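Local coordinates for cytochrome c-555 (Chlorobium tepidum, PDB 4J20), which carries electrons as a small monoheme c-type cytochrome of green sulfur bacteria, although its exact role in their photosynthesis is not established, at residues 42-47 against 82-87. The protein carries 2 engineered substitutions. Residues are numbered along the deposited sequence; the frame is centred on the assembly and turned at random.
With HEB (heme b/c), chain I; SO4 (sulfate ion), chain C; IPA (isopropyl alcohol), chain E.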
loop_
_atom_site.group_PDB
_atom_site.type_symbol
_atom_site.label_atom_id
_atom_site.label_comp_id
_atom_site.label_asym_id
_atom_site.label_seq_id
_atom_site.Cartn_x
_atom_site.Cartn_y
_atom_site.Cartn_z
ATOM N N GLN A 42 -5.181 -0.123 -11.666
ATOM C CA GLN A 42 -5.570 1.244 -11.413
ATOM C C GLN A 42 -4.423 2.191 -11.657
ATOM O O GLN A 42 -4.650 3.395 -11.792
ATOM C CB GLN A 42 -6.088 1.438 -10.001
ATOM C CG GLN A 42 -7.352 0.681 -9.701
ATOM C CD GLN A 42 -7.768 0.890 -8.317
ATOM O OE1 GLN A 42 -7.105 0.421 -7.390
ATOM N NE2 GLN A 42 -8.818 1.669 -8.123
ATOM N N GLY A 43 -3.173 1.672 -11.602
ATOM C CA GLY A 43 -1.956 2.455 -11.750
ATOM C C GLY A 43 -1.515 3.063 -10.432
ATOM O O GLY A 43 -2.276 3.171 -9.469
ATOM N N MET A 44 -0.237 3.412 -10.395
ATOM C CA MET A 44 0.374 3.921 -9.185
ATOM C C MET A 44 -0.212 5.214 -8.722
ATOM O O MET A 44 -0.353 5.423 -7.510
ATOM C CB MET A 44 1.904 4.027 -9.325
ATOM C CG MET A 44 2.588 2.676 -9.346
ATOM S SD MET A 44 2.559 1.843 -7.712
ATOM C CE MET A 44 3.545 2.950 -6.707
ATOM N N ASN A 45 -0.506 6.144 -9.601
ATOM C CA ASN A 45 -1.040 7.410 -9.164
ATOM C C ASN A 45 -2.288 7.210 -8.294
ATOM O O ASN A 45 -2.404 7.792 -7.221
ATOM C CB ASN A 45 -1.312 8.330 -10.348
ATOM C CG ASN A 45 -1.756 9.693 -9.905
ATOM O OD1 ASN A 45 -2.925 10.039 -9.993
ATOM N ND2 ASN A 45 -0.832 10.447 -9.348
ATOM N N THR A 46 -3.203 6.379 -8.750
ATOM C CA THR A 46 -4.434 6.118 -8.015
ATOM C C THR A 46 -4.117 5.319 -6.749
ATOM O O THR A 46 -4.645 5.640 -5.684
ATOM C CB THR A 46 -5.412 5.362 -8.868
ATOM O OG1 THR A 46 -5.870 6.255 -9.888
ATOM C CG2 THR A 46 -6.587 4.876 -8.072
ATOM N N LEU A 47 -3.276 4.269 -6.835
ATOM C CA LEU A 47 -2.989 3.514 -5.622
ATOM C C LEU A 47 -2.404 4.404 -4.528
ATOM O O LEU A 47 -2.773 4.286 -3.355
ATOM C CB LEU A 47 -2.016 2.347 -5.918
ATOM C CG LEU A 47 -2.574 1.229 -6.783
ATOM C CD1 LEU A 47 -1.522 0.211 -7.110
ATOM C CD2 LEU A 47 -3.743 0.547 -6.105
ATOM N N TYR A 82 6.827 -0.837 -3.227
ATOM C CA TYR A 82 7.311 -2.098 -2.718
ATOM C C TYR A 82 6.229 -3.177 -2.739
ATOM O O TYR A 82 6.437 -4.290 -3.225
ATOM C CB TYR A 82 7.849 -1.909 -1.297
ATOM C CG TYR A 82 8.293 -3.201 -0.687
ATOM C CD1 TYR A 82 9.464 -3.817 -1.100
ATOM C CD2 TYR A 82 7.504 -3.848 0.242
ATOM C CE1 TYR A 82 9.846 -5.036 -0.576
ATOM C CE2 TYR A 82 7.887 -5.122 0.753
ATOM C CZ TYR A 82 9.062 -5.659 0.350
ATOM O OH TYR A 82 9.460 -6.888 0.886
ATOM N N MET A 83 5.058 -2.839 -2.218
ATOM C CA MET A 83 3.933 -3.796 -2.166
ATOM C C MET A 83 3.562 -4.293 -3.568
ATOM O O MET A 83 3.376 -5.510 -3.780
ATOM C CB MET A 83 2.736 -3.126 -1.544
ATOM C CG MET A 83 2.968 -2.783 -0.071
ATOM S SD MET A 83 1.752 -1.652 0.657
ATOM C CE MET A 83 0.316 -2.712 0.675
ATOM N N VAL A 84 3.431 -3.383 -4.518
ATOM C CA VAL A 84 3.066 -3.770 -5.877
ATOM C C VAL A 84 4.151 -4.643 -6.497
ATOM O O VAL A 84 3.839 -5.683 -7.115
ATOM C CB VAL A 84 2.837 -2.508 -6.717
ATOM C CG1 VAL A 84 2.854 -2.826 -8.230
ATOM C CG2 VAL A 84 1.561 -1.807 -6.325
ATOM N N GLY A 85 5.422 -4.261 -6.328
ATOM C CA GLY A 85 6.500 -5.048 -6.869
ATOM C C GLY A 85 6.581 -6.468 -6.338
ATOM O O GLY A 85 7.162 -7.338 -6.987
ATOM N N GLN A 86 6.057 -6.709 -5.153
ATOM C CA GLN A 86 6.065 -8.021 -4.553
ATOM C C GLN A 86 4.777 -8.810 -4.816
ATOM O O GLN A 86 4.687 -9.955 -4.401
ATOM C CB GLN A 86 6.235 -7.898 -3.053
ATOM C CG GLN A 86 7.652 -7.431 -2.634
ATOM C CD GLN A 86 8.730 -8.414 -3.030
ATOM O OE1 GLN A 86 8.635 -9.623 -2.741
ATOM N NE2 GLN A 86 9.736 -7.930 -3.713
ATOM N N SER A 87 3.821 -8.225 -5.560
ATOM C CA SER A 87 2.468 -8.816 -5.635
ATOM C C SER A 87 2.045 -9.196 -7.054
ATOM O O SER A 87 0.845 -9.308 -7.352
ATOM C CB SER A 87 1.447 -7.879 -4.995
ATOM O OG SER A 87 1.757 -7.699 -3.616
HETATM FE FE HEB I . -3.523 -0.500 3.180
HETATM C CHA HEB I . -5.719 -1.194 0.681
HETATM C CHB HEB I . -1.233 0.584 0.868
HETATM C CHC HEB I . -1.392 0.362 5.676
HETATM C CHD HEB I . -5.667 -1.831 5.466
HETATM N NA HEB I . -3.494 -0.316 1.175
HETATM C C1A HEB I . -4.505 -0.698 0.290
HETATM C C2A HEB I . -4.041 -0.470 -1.051
HETATM C C3A HEB I . -2.797 -0.008 -0.983
HETATM C C4A HEB I . -2.441 0.096 0.397
HETATM C CMA HEB I . -1.881 0.379 -2.134
HETATM C CAA HEB I . -4.868 -0.791 -2.296
HETATM C CBA HEB I . -5.473 0.479 -2.904
HETATM C CGA HEB I . -6.381 0.237 -4.085
HETATM O O1A HEB I . -6.711 -0.935 -4.429
HETATM O O2A HEB I . -6.821 1.268 -4.655
HETATM N NB HEB I . -1.677 0.296 3.264
HETATM C C1B HEB I . -0.895 0.721 2.192
HETATM C C2B HEB I . 0.296 1.353 2.676
HETATM C C3B HEB I . 0.270 1.273 4.018
HETATM C C4B HEB I . -0.963 0.633 4.415
HETATM C CMB HEB I . 1.365 1.868 1.746
HETATM C CAB HEB I . 1.276 1.752 5.035
HETATM C CBB HEB I . 1.671 3.225 4.848
HETATM N NC HEB I . -3.531 -0.736 5.160
HETATM C C1C HEB I . -2.556 -0.278 6.031
HETATM C C2C HEB I . -2.933 -0.582 7.389
HETATM C C3C HEB I . -4.092 -1.248 7.325
HETATM C C4C HEB I . -4.505 -1.308 5.966
HETATM C CMC HEB I . -2.027 -0.299 8.587
HETATM C CAC HEB I . -4.892 -1.877 8.461
HETATM C CBC HEB I . -5.324 -0.946 9.592
HETATM N ND HEB I . -5.351 -1.340 3.084
HETATM C C1D HEB I . -6.081 -1.823 4.162
HETATM C C2D HEB I . -7.311 -2.382 3.720
HETATM C C3D HEB I . -7.331 -2.196 2.286
HETATM C C4D HEB I . -6.092 -1.549 1.951
HETATM C CMD HEB I . -8.405 -3.021 4.538
HETATM C CAD HEB I . -8.416 -2.628 1.314
HETATM C CBD HEB I . -9.565 -1.604 1.164
HETATM C CGD HEB I . -10.563 -2.078 0.181
HETATM O O1D HEB I . -10.198 -2.226 -0.996
HETATM O O2D HEB I . -11.680 -2.360 0.540
HETATM S S SO4 C . 0.327 5.326 -13.454
HETATM O O1 SO4 C . 0.606 6.373 -12.454
HETATM O O2 SO4 C . 0.962 5.689 -14.714
HETATM O O3 SO4 C . 0.961 4.034 -12.981
HETATM O O4 SO4 C . -1.169 5.335 -13.494
HETATM C C1 IPA E . 6.383 -12.673 0.437
HETATM C C2 IPA E . 6.025 -11.688 -0.674
HETATM C C3 IPA E . 6.195 -12.334 -2.052
HETATM O O2 IPA E . 6.862 -10.520 -0.548
#
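Met44, Leu47 and Val84 show how the cytochrome c fold packs two helices together through apolar side chains here: the start of helix 44-53 meets the C-terminal end of helix 73-85 with no hydrogen bond between the segments. Val84 is the common partner, and a single methyl does the touching. With CG1 anti to the backbone N (chi1 163°), CG2 is the branch turned to the other helix, lying 3.8 Å from Leu47 CD1 and 4.0 Å from Met44 SD. The two partners approach differently. Met44, bent at both chi2 and chi3, runs past Val84 in the opposite direction and offers its sulfur, whereas Leu47 sets out from its backbone toward the neighbouring helix and meets the valine at an angle. Met44 also touches Val80 and Ala81 of the same helix as Val84. The two methyls of Leu47 divide their work, since CD2 turns to the heme and comes 3.3 Å from propionate carbon CGA. Met83 likewise faces the heme, its CE 3.6 Å from the methine carbon CHB. Gly43 occupies the N-cap position of helix 44-53, whose opening turn binds a sulfate, probably from the crystallisation liquor, by backbone hydrogen bonds from Asn45 N to O1 and, at 2.9 Å, from Met44 N to O3.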